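Local coordinates for protein glycoside hydrolase family 31 (PDB 5I0F) that degrades cycloalternan, a cyclic glucose tetrasaccharide, probably as a retaining glycoside hydrolase of family 31 that works through a covalent glycosyl-enzyme intermediate, at residues Glu450-Leu455 with Arg498-Leu503; Thr646-Met651 with Phe655-Asp660; Ala622-Arg627 with Asp701-Glu706. One frame throughout, in Å; residues are numbered along the deposited sequence.

Contact 1 of 3, residues Glu450-Leu455 with Arg498-Leu503; sequences EQRRYL and RAYGDL
L503 lays its CD1 methyl over one face of the R453 guanidinium, 3.6 Å above the plane and over its centre. CD1 lies 3.7 Å from R453 NH2, and the same methyl also reaches back along the arginine to CB. R453 starts out extended, CG anti to the backbone N, and then bends at chi3 (-69°), which folds the guanidinium across the methyl and turns its NE toward E450. There R453 NE donates to E450 OE1 at 2.8 Å in a nearly straight salt-bridge hydrogen bond (164°) that lies close to the guanidinium plane. With NH1 also paired to E457 and S506, the flat group is held by its edge while the leucine covers a face. The other branch of L503, CD2, packs 4.1 Å from CB of R452. The turn at R452 and the short helix 453-457 lie beside helix 485-506 in the outer helical layer of the (beta/alpha)8 barrel: helix 453-457 leads into strand 463-466, and helix 485-506 follows it, so the contact brackets the fourth barrel strand. Farther along, Y500 sends its hydroxyl over a face of the R452 guanidinium, with OH 3.5 Å from NE; ring and guanidinium planes are 75° apart. No hydrogen bond joins the two. Instead Y500 OH and R452 NE both bond to Q388 OE1 at the end of strand 383-388, so one amide oxygen fixes both polar ends, while W448 NE1 bonds Y500 OH and W448 O accepts from R452 NH1.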
loop_
_atom_site.group_PDB
_atom_site.type_symbol
_atom_site.label_atom_id
_atom_site.label_comp_id
_atom_site.label_asym_id
_atom_site.label_seq_id
_atom_site.Cartn_x
_atom_site.Cartn_y
_atom_site.Cartn_z
ATOM N N GLU A 450 -10.630 13.320 -16.849
ATOM C CA GLU A 450 -11.267 13.683 -18.109
ATOM C C GLU A 450 -10.454 13.151 -19.297
ATOM O O GLU A 450 -11.018 12.742 -20.302
ATOM C CB GLU A 450 -11.434 15.201 -18.207
ATOM C CG GLU A 450 -12.314 15.664 -19.345
ATOM C CD GLU A 450 -13.755 15.159 -19.287
ATOM O OE1 GLU A 450 -14.283 14.837 -18.205
ATOM O OE2 GLU A 450 -14.377 15.093 -20.375
ATOM N N GLN A 451 -9.133 13.121 -19.152
ATOM C CA GLN A 451 -8.248 12.502 -20.154
ATOM C C GLN A 451 -8.608 11.015 -20.437
ATOM O O GLN A 451 -8.347 10.510 -21.535
ATOM C CB GLN A 451 -6.787 12.602 -19.698
ATOM C CG GLN A 451 -6.233 14.020 -19.465
ATOM C CD GLN A 451 -5.716 14.690 -20.735
ATOM O OE1 GLN A 451 -4.968 14.075 -21.506
ATOM N NE2 GLN A 451 -6.087 15.964 -20.947
ATOM N N ARG A 452 -9.170 10.326 -19.443
ATOM C CA ARG A 452 -9.556 8.900 -19.532
ATOM C C ARG A 452 -11.028 8.635 -19.746
ATOM O O ARG A 452 -11.421 7.460 -19.829
ATOM C CB ARG A 452 -9.188 8.161 -18.221
ATOM C CG ARG A 452 -7.723 7.930 -18.039
ATOM C CD ARG A 452 -7.032 9.034 -17.257
ATOM N NE ARG A 452 -5.622 8.717 -17.297
ATOM C CZ ARG A 452 -4.615 9.575 -17.300
ATOM N NH1 ARG A 452 -4.799 10.898 -17.214
ATOM N NH2 ARG A 452 -3.393 9.085 -17.384
ATOM N N ARG A 453 -11.852 9.683 -19.796
ATOM C CA ARG A 453 -13.301 9.513 -19.797
ATOM C C ARG A 453 -13.772 8.682 -20.982
ATOM O O ARG A 453 -14.653 7.828 -20.831
ATOM C CB ARG A 453 -14.021 10.880 -19.772
ATOM C CG ARG A 453 -15.552 10.798 -19.842
ATOM C CD ARG A 453 -16.200 12.171 -19.675
ATOM N NE ARG A 453 -16.022 12.642 -18.311
ATOM C CZ ARG A 453 -16.723 12.236 -17.258
ATOM N NH1 ARG A 453 -17.688 11.328 -17.374
ATOM N NH2 ARG A 453 -16.434 12.727 -16.059
ATOM N N TYR A 454 -13.173 8.905 -22.147
ATOM C CA TYR A 454 -13.566 8.145 -23.371
ATOM C C TYR A 454 -13.398 6.622 -23.228
ATOM O O TYR A 454 -14.138 5.864 -23.856
ATOM C CB TYR A 454 -12.839 8.637 -24.618
ATOM C CG TYR A 454 -11.494 7.995 -24.839
ATOM C CD1 TYR A 454 -10.342 8.495 -24.228
ATOM C CD2 TYR A 454 -11.366 6.873 -25.653
ATOM C CE1 TYR A 454 -9.117 7.901 -24.441
ATOM C CE2 TYR A 454 -10.146 6.268 -25.853
ATOM C CZ TYR A 454 -9.027 6.784 -25.240
ATOM O OH TYR A 454 -7.820 6.171 -25.461
ATOM N N LEU A 455 -12.447 6.185 -22.404
ATOM C CA LEU A 455 -12.253 4.746 -22.137
ATOM C C LEU A 455 -13.510 4.127 -21.544
ATOM O O LEU A 455 -13.868 3.008 -21.884
ATOM C CB LEU A 455 -11.088 4.504 -21.164
ATOM C CG LEU A 455 -9.727 4.962 -21.670
ATOM C CD1 LEU A 455 -8.734 4.903 -20.518
ATOM C CD2 LEU A 455 -9.276 4.115 -22.871
ATOM N N ARG A 498 -10.471 7.756 -5.102
ATOM C CA ARG A 498 -11.667 8.589 -5.231
ATOM C C ARG A 498 -11.844 9.192 -6.629
ATOM O O ARG A 498 -12.941 9.184 -7.175
ATOM C CB ARG A 498 -11.642 9.715 -4.207
ATOM C CG ARG A 498 -12.828 10.657 -4.289
ATOM C CD ARG A 498 -12.778 11.747 -3.245
ATOM N NE ARG A 498 -13.984 12.582 -3.332
ATOM C CZ ARG A 498 -14.206 13.680 -2.622
ATOM N NH1 ARG A 498 -13.317 14.114 -1.747
ATOM N NH2 ARG A 498 -15.338 14.351 -2.801
ATOM N N ALA A 499 -10.770 9.742 -7.194
ATOM C CA ALA A 499 -10.838 10.395 -8.528
ATOM C C ALA A 499 -11.407 9.444 -9.572
ATOM O O ALA A 499 -12.288 9.819 -10.330
ATOM C CB ALA A 499 -9.456 10.851 -8.964
ATOM N N TYR A 500 -10.907 8.202 -9.593
ATOM C CA TYR A 500 -11.342 7.239 -10.608
ATOM C C TYR A 500 -12.726 6.645 -10.288
ATOM O O TYR A 500 -13.529 6.403 -11.206
ATOM C CB TYR A 500 -10.296 6.155 -10.818
ATOM C CG TYR A 500 -9.103 6.600 -11.634
ATOM C CD1 TYR A 500 -8.010 7.264 -11.043
ATOM C CD2 TYR A 500 -9.056 6.360 -12.997
ATOM C CE1 TYR A 500 -6.909 7.647 -11.803
ATOM C CE2 TYR A 500 -7.955 6.724 -13.760
ATOM C CZ TYR A 500 -6.888 7.372 -13.167
ATOM O OH TYR A 500 -5.795 7.683 -13.952
ATOM N N GLY A 501 -13.016 6.438 -9.001
ATOM C CA GLY A 501 -14.372 6.068 -8.575
ATOM C C GLY A 501 -15.412 7.077 -9.050
ATOM O O GLY A 501 -16.447 6.697 -9.598
ATOM N N ASP A 502 -15.110 8.370 -8.887
ATOM C CA ASP A 502 -16.002 9.444 -9.345
ATOM C C ASP A 502 -16.171 9.463 -10.876
ATOM O O ASP A 502 -17.277 9.735 -11.370
ATOM C CB ASP A 502 -15.519 10.814 -8.843
ATOM C CG ASP A 502 -15.704 10.990 -7.349
ATOM O OD1 ASP A 502 -16.415 10.172 -6.725
ATOM O OD2 ASP A 502 -15.128 11.948 -6.772
ATOM N N LEU A 503 -15.092 9.206 -11.630
ATOM C CA LEU A 503 -15.200 9.074 -13.091
ATOM C C LEU A 503 -16.209 7.999 -13.465
ATOM O O LEU A 503 -17.119 8.239 -14.247
ATOM C CB LEU A 503 -13.831 8.791 -13.738
ATOM C CG LEU A 503 -13.855 8.484 -15.236
ATOM C CD1 LEU A 503 -14.427 9.676 -16.002
ATOM C CD2 LEU A 503 -12.475 8.075 -15.736
#

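Contact 2 of 3, residues Thr646-Met651 with Phe655-Asp660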
loop_
_atom_site.group_PDB
_atom_site.type_symbol
_atom_site.label_atom_id
_atom_site.label_comp_id
_atom_site.label_asym_id
_atom_site.label_seq_id
_atom_site.Cartn_x
_atom_site.Cartn_y
_atom_site.Cartn_z
ATOM N N THR A 646 -23.766 -4.315 9.170
ATOM C CA THR A 646 -23.234 -4.568 10.514
ATOM C C THR A 646 -21.921 -3.857 10.806
ATOM O O THR A 646 -21.598 -3.632 11.969
ATOM C CB THR A 646 -23.005 -6.068 10.749
ATOM O OG1 THR A 646 -21.943 -6.527 9.890
ATOM C CG2 THR A 646 -24.289 -6.865 10.509
ATOM N N GLY A 647 -21.133 -3.564 9.773
ATOM C CA GLY A 647 -19.794 -3.001 9.941
ATOM C C GLY A 647 -18.691 -4.047 10.126
ATOM O O GLY A 647 -17.517 -3.694 10.205
ATOM N N LYS A 648 -19.054 -5.328 10.180
ATOM C CA LYS A 648 -18.068 -6.391 10.266
ATOM C C LYS A 648 -17.281 -6.622 8.943
ATOM O O LYS A 648 -17.771 -6.327 7.844
ATOM C CB LYS A 648 -18.739 -7.688 10.676
ATOM C CG LYS A 648 -19.305 -7.657 12.081
ATOM C CD LYS A 648 -19.736 -9.053 12.477
ATOM C CE LYS A 648 -20.506 -9.062 13.765
ATOM N NZ LYS A 648 -20.962 -10.447 14.011
ATOM N N PRO A 649 -16.058 -7.146 9.046
ATOM C CA PRO A 649 -15.330 -7.586 7.861
ATOM C C PRO A 649 -15.977 -8.807 7.202
ATOM O O PRO A 649 -16.741 -9.514 7.843
ATOM C CB PRO A 649 -13.957 -7.984 8.408
ATOM C CG PRO A 649 -13.885 -7.457 9.794
ATOM C CD PRO A 649 -15.277 -7.309 10.282
ATOM N N LEU A 650 -15.653 -9.048 5.941
ATOM C CA LEU A 650 -16.030 -10.293 5.263
ATOM C C LEU A 650 -14.947 -11.320 5.563
ATOM O O LEU A 650 -15.239 -12.393 6.040
ATOM C CB LEU A 650 -16.195 -10.087 3.762
ATOM C CG LEU A 650 -16.596 -11.297 2.926
ATOM C CD1 LEU A 650 -17.996 -11.764 3.294
ATOM C CD2 LEU A 650 -16.537 -10.941 1.450
ATOM N N MET A 651 -13.691 -10.963 5.308
ATOM C CA MET A 651 -12.539 -11.760 5.740
ATOM C C MET A 651 -12.200 -11.334 7.151
ATOM O O MET A 651 -11.619 -10.272 7.369
ATOM C CB MET A 651 -11.357 -11.554 4.788
ATOM C CG MET A 651 -10.139 -12.393 5.106
ATOM S SD MET A 651 -8.968 -12.319 3.732
ATOM C CE MET A 651 -7.731 -13.502 4.275
ATOM N N PHE A 655 -11.839 -12.788 16.546
ATOM C CA PHE A 655 -12.255 -11.998 17.699
ATOM C C PHE A 655 -13.559 -11.240 17.486
ATOM O O PHE A 655 -14.172 -10.853 18.466
ATOM C CB PHE A 655 -11.131 -11.066 18.216
ATOM C CG PHE A 655 -10.841 -9.877 17.339
ATOM C CD1 PHE A 655 -11.608 -8.728 17.429
ATOM C CD2 PHE A 655 -9.757 -9.875 16.485
ATOM C CE1 PHE A 655 -11.325 -7.619 16.650
ATOM C CE2 PHE A 655 -9.473 -8.774 15.688
ATOM C CZ PHE A 655 -10.252 -7.637 15.778
ATOM N N TYR A 656 -13.992 -11.017 16.238
ATOM C CA TYR A 656 -15.254 -10.296 16.017
ATOM C C TYR A 656 -16.465 -11.068 16.560
ATOM O O TYR A 656 -17.362 -10.465 17.130
ATOM C CB TYR A 656 -15.464 -9.901 14.530
ATOM C CG TYR A 656 -14.583 -8.738 14.175
ATOM C CD1 TYR A 656 -14.896 -7.450 14.597
ATOM C CD2 TYR A 656 -13.393 -8.930 13.490
ATOM C CE1 TYR A 656 -14.057 -6.377 14.312
ATOM C CE2 TYR A 656 -12.537 -7.864 13.194
ATOM C CZ TYR A 656 -12.867 -6.596 13.615
ATOM O OH TYR A 656 -12.018 -5.545 13.334
ATOM N N ASP A 657 -16.473 -12.385 16.384
ATOM C CA ASP A 657 -17.596 -13.214 16.801
ATOM C C ASP A 657 -17.259 -14.108 17.997
ATOM O O ASP A 657 -18.182 -14.653 18.590
ATOM C CB ASP A 657 -18.078 -14.096 15.630
ATOM C CG ASP A 657 -18.453 -13.294 14.379
ATOM O OD1 ASP A 657 -19.111 -12.242 14.523
ATOM O OD2 ASP A 657 -18.102 -13.728 13.244
ATOM N N HIS A 658 -15.975 -14.275 18.344
ATOM C CA HIS A 658 -15.550 -15.223 19.393
ATOM C C HIS A 658 -14.512 -14.650 20.369
ATOM O O HIS A 658 -13.696 -15.400 20.904
ATOM C CB HIS A 658 -15.010 -16.520 18.753
ATOM C CG HIS A 658 -15.947 -17.129 17.759
ATOM N ND1 HIS A 658 -15.784 -16.984 16.398
ATOM C CD2 HIS A 658 -17.089 -17.831 17.926
ATOM C CE1 HIS A 658 -16.775 -17.595 15.768
ATOM N NE2 HIS A 658 -17.579 -18.117 16.675
ATOM N N ALA A 659 -14.587 -13.351 20.671
ATOM C CA ALA A 659 -13.587 -12.702 21.555
ATOM C C ALA A 659 -13.588 -13.164 23.015
ATOM O O ALA A 659 -12.622 -12.919 23.729
ATOM C CB ALA A 659 -13.734 -11.183 21.518
ATOM N N ASP A 660 -14.655 -13.802 23.481
ATOM C CA ASP A 660 -14.633 -14.338 24.852
ATOM C C ASP A 660 -13.902 -15.702 24.978
ATOM O O ASP A 660 -13.851 -16.278 26.054
ATOM C CB ASP A 660 -16.050 -14.377 25.449
ATOM C CG ASP A 660 -16.972 -15.305 24.710
ATOM O OD1 ASP A 660 -16.549 -15.920 23.704
ATOM O OD2 ASP A 660 -18.143 -15.411 25.128
#
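OD1 of D657 takes the ammonium of K648 at 2.6 Å from NZ, a short salt bridge in which the nitrogen arrives nearly along the carboxylate's C-O bond direction. K648 spans the distance with a chain extended beyond CG, and its CE follows to 3.6 Å from the same D657 OD1. The other carboxylate oxygen, OD2, pairs with NH1 of R652, whose NE bonds the carbonyl O of P649 and so fastens both segments; D657 is thus shared between two cationic side chains, which would be expected to favour its charged form. Next to the salt bridge, P649 stands its CD-CG edge over the face of the Y656 ring: its CD is 4.0 Å from the ring centroid and only 7° off the normal, a CH-pi contact over the middle of the face. P649 CG sits over the CE2 side of the ring, 3.7 Å from Y656 CE2. The opposite face of Y656 is taken by F655 CE1, offset toward the rim, so the tyrosine is sandwiched between proline and phenylalanine. This is the entry to the C-terminal beta domain of the family: helix 617-646 ends, G647 leaves helical geometry with positive phi (87°), and the chain turns toward strand 651-652, an outermost strand of the antiparallel sheet. An ST turn shapes the exit, with T646 OG1 accepting from the backbone N of K648 at 3.1 Å. Helix 273-284 packs against both partners, L277 touching P649 and Y656 alike and T274 meeting K648, while F655 rests on Q217 and V219 of strand 212-219.

Contact 3 of 3, residues Ala622-Arg627 with Asp701-Glu706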
loop_
_atom_site.group_PDB
_atom_site.type_symbol
_atom_site.label_atom_id
_atom_site.label_comp_id
_atom_site.label_asym_id
_atom_site.label_seq_id
_atom_site.Cartn_x
_atom_site.Cartn_y
_atom_site.Cartn_z
ATOM N N ALA A 622 -7.958 -26.332 -10.622
ATOM C CA ALA A 622 -8.510 -25.012 -10.869
ATOM C C ALA A 622 -9.983 -25.077 -11.296
ATOM O O ALA A 622 -10.786 -24.245 -10.863
ATOM C CB ALA A 622 -7.690 -24.269 -11.901
ATOM N N ARG A 623 -10.335 -26.080 -12.113
ATOM C CA ARG A 623 -11.739 -26.337 -12.459
ATOM C C ARG A 623 -12.569 -26.556 -11.197
ATOM O O ARG A 623 -13.606 -25.911 -11.014
ATOM C CB ARG A 623 -11.887 -27.560 -13.403
ATOM C CG ARG A 623 -11.833 -27.258 -14.894
ATOM C CD ARG A 623 -12.219 -28.472 -15.762
ATOM N NE ARG A 623 -11.079 -29.376 -15.973
ATOM C CZ ARG A 623 -10.113 -29.222 -16.886
ATOM N NH1 ARG A 623 -9.130 -30.120 -16.972
ATOM N NH2 ARG A 623 -10.103 -28.201 -17.730
ATOM N N HIS A 624 -12.092 -27.462 -10.336
ATOM C CA HIS A 624 -12.746 -27.798 -9.060
ATOM C C HIS A 624 -12.969 -26.566 -8.174
ATOM O O HIS A 624 -14.096 -26.282 -7.757
ATOM C CB HIS A 624 -11.913 -28.878 -8.333
ATOM C CG HIS A 624 -12.255 -29.075 -6.890
ATOM N ND1 HIS A 624 -13.462 -29.586 -6.468
ATOM C CD2 HIS A 624 -11.520 -28.876 -5.771
ATOM C CE1 HIS A 624 -13.473 -29.662 -5.148
ATOM N NE2 HIS A 624 -12.301 -29.242 -4.699
ATOM N N TYR A 625 -11.902 -25.832 -7.886
ATOM C CA TYR A 625 -12.038 -24.651 -7.030
ATOM C C TYR A 625 -12.815 -23.502 -7.687
ATOM O O TYR A 625 -13.497 -22.748 -6.972
ATOM C CB TYR A 625 -10.675 -24.204 -6.487
ATOM C CG TYR A 625 -10.183 -25.130 -5.384
ATOM C CD1 TYR A 625 -10.887 -25.241 -4.163
ATOM C CD2 TYR A 625 -9.037 -25.887 -5.549
ATOM C CE1 TYR A 625 -10.440 -26.072 -3.136
ATOM C CE2 TYR A 625 -8.589 -26.734 -4.537
ATOM C CZ TYR A 625 -9.303 -26.847 -3.344
ATOM O OH TYR A 625 -8.830 -27.685 -2.343
ATOM N N THR A 626 -12.762 -23.373 -9.013
ATOM C CA THR A 626 -13.570 -22.340 -9.673
ATOM C C THR A 626 -15.057 -22.717 -9.643
ATOM O O THR A 626 -15.889 -21.830 -9.481
ATOM C CB THR A 626 -13.026 -21.902 -11.053
ATOM O OG1 THR A 626 -11.657 -21.481 -10.922
ATOM C CG2 THR A 626 -13.772 -20.707 -11.580
ATOM N N ARG A 627 -15.391 -24.012 -9.712
ATOM C CA ARG A 627 -16.764 -24.451 -9.453
ATOM C C ARG A 627 -17.192 -24.090 -8.025
ATOM O O ARG A 627 -18.309 -23.628 -7.822
ATOM C CB ARG A 627 -16.961 -25.980 -9.662
ATOM C CG ARG A 627 -17.167 -26.426 -11.099
ATOM C CD ARG A 627 -17.522 -27.921 -11.216
ATOM N NE ARG A 627 -16.463 -28.821 -10.686
ATOM C CZ ARG A 627 -15.516 -29.458 -11.406
ATOM N NH1 ARG A 627 -15.451 -29.362 -12.742
ATOM N NH2 ARG A 627 -14.623 -30.217 -10.781
ATOM N N ASP A 701 -18.331 -30.113 8.377
ATOM C CA ASP A 701 -17.282 -30.141 7.351
ATOM C C ASP A 701 -17.895 -29.769 6.012
ATOM O O ASP A 701 -18.916 -30.330 5.608
ATOM C CB ASP A 701 -16.611 -31.506 7.254
ATOM C CG ASP A 701 -15.339 -31.480 6.406
ATOM O OD1 ASP A 701 -15.418 -31.630 5.170
ATOM O OD2 ASP A 701 -14.244 -31.325 6.984
ATOM N N TYR A 702 -17.280 -28.795 5.342
ATOM C CA TYR A 702 -17.815 -28.281 4.081
ATOM C C TYR A 702 -17.866 -29.332 2.977
ATOM O O TYR A 702 -18.734 -29.267 2.090
ATOM C CB TYR A 702 -16.928 -27.135 3.630
ATOM C CG TYR A 702 -17.472 -26.304 2.508
ATOM C CD1 TYR A 702 -18.378 -25.282 2.769
ATOM C CD2 TYR A 702 -17.056 -26.514 1.187
ATOM C CE1 TYR A 702 -18.862 -24.489 1.751
ATOM C CE2 TYR A 702 -17.552 -25.726 0.159
ATOM C CZ TYR A 702 -18.448 -24.709 0.461
ATOM O OH TYR A 702 -18.959 -23.900 -0.519
ATOM N N TRP A 703 -16.928 -30.281 3.029
ATOM C CA TRP A 703 -16.692 -31.231 1.950
ATOM C C TRP A 703 -17.395 -32.574 2.194
ATOM O O TRP A 703 -17.917 -33.161 1.255
ATOM C CB TRP A 703 -15.191 -31.457 1.757
ATOM C CG TRP A 703 -14.412 -30.181 1.701
ATOM C CD1 TRP A 703 -13.645 -29.642 2.696
ATOM C CD2 TRP A 703 -14.367 -29.266 0.612
ATOM N NE1 TRP A 703 -13.105 -28.447 2.277
ATOM C CE2 TRP A 703 -13.546 -28.188 1.006
ATOM C CE3 TRP A 703 -14.942 -29.252 -0.666
ATOM C CZ2 TRP A 703 -13.274 -27.117 0.167
ATOM C CZ3 TRP A 703 -14.669 -28.189 -1.499
ATOM C CH2 TRP A 703 -13.840 -27.131 -1.072
ATOM N N SER A 704 -17.410 -33.040 3.444
ATOM C CA SER A 704 -17.909 -34.378 3.781
ATOM C C SER A 704 -19.209 -34.399 4.560
ATOM O O SER A 704 -19.783 -35.477 4.723
ATOM C CB SER A 704 -16.861 -35.116 4.608
ATOM O OG SER A 704 -16.734 -34.531 5.898
ATOM N N GLY A 705 -19.654 -33.252 5.081
ATOM C CA GLY A 705 -20.822 -33.195 5.957
ATOM C C GLY A 705 -20.610 -33.621 7.413
ATOM O O GLY A 705 -21.522 -33.485 8.218
ATOM N N GLU A 706 -19.407 -34.083 7.764
ATOM C CA GLU A 706 -19.109 -34.577 9.109
ATOM C C GLU A 706 -19.269 -33.477 10.167
ATOM O O GLU A 706 -18.748 -32.359 10.013
ATOM C CB GLU A 706 -17.672 -35.112 9.163
ATOM C CG GLU A 706 -17.364 -35.998 10.365
ATOM C CD GLU A 706 -15.883 -36.076 10.703
ATOM O OE1 GLU A 706 -15.027 -35.475 10.000
ATOM O OE2 GLU A 706 -15.567 -36.736 11.707
#
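W703 leaves its backbone with CB directed at helix 617-646, and CG lies beside the backbone N (chi1 -48°), which points the indole at the helix. Midway along, one face of the indole is covered by Y702 CD2, 3.7 Å above the plane, while NE1 bonds to the carbonyl O of I723. CZ3 and CH2 of the six-membered ring do the touching: CZ3 comes 4.1 Å from H624 CE1, and CH2 lies 4.1 Å from Y625 CE1. The imidazole meets the indole obliquely, with planes 41° apart. The two helix side chains are themselves layered, H624 CD2 lying over the centre of the Y625 ring. Their polar ends are tied to the backbone of one loop, H624 NE2 to D721 O and Y625 OH to W720 O. At the base of W703, D701 OD1 accepts from W703 N in an Asx turn, extended to an Asx motif by S704 N from the opposite face of the carboxylate plane, in the tight link between strands 698-701 and 707-709. The indole thus lies between helix 617-646, backed at Y625 by helix 572-583, and the loop leading to strand 725-728.

Contact 1 is the buried one, set among the barrel's helices, whereas contacts 2 and 3 are partly buried and lie farther from the centre of the chain. Those two share an element: an early turn of helix 617-646 carries contact 3, and the loop leaving that helix carries contact 2. Contact 2 lies within the C-terminal beta domain, at its start, while contact 3 joins the helix to a loop of that domain, about 13 Å away at the nearest atoms. Chemistry follows place. Among the barrel's helices, arginines meet a leucine and a tyrosine without direct bonds; contact 2 adds a salt bridge across it, and contact 3 is made of aromatic rings meeting obliquely, with no hydrogen bond across it.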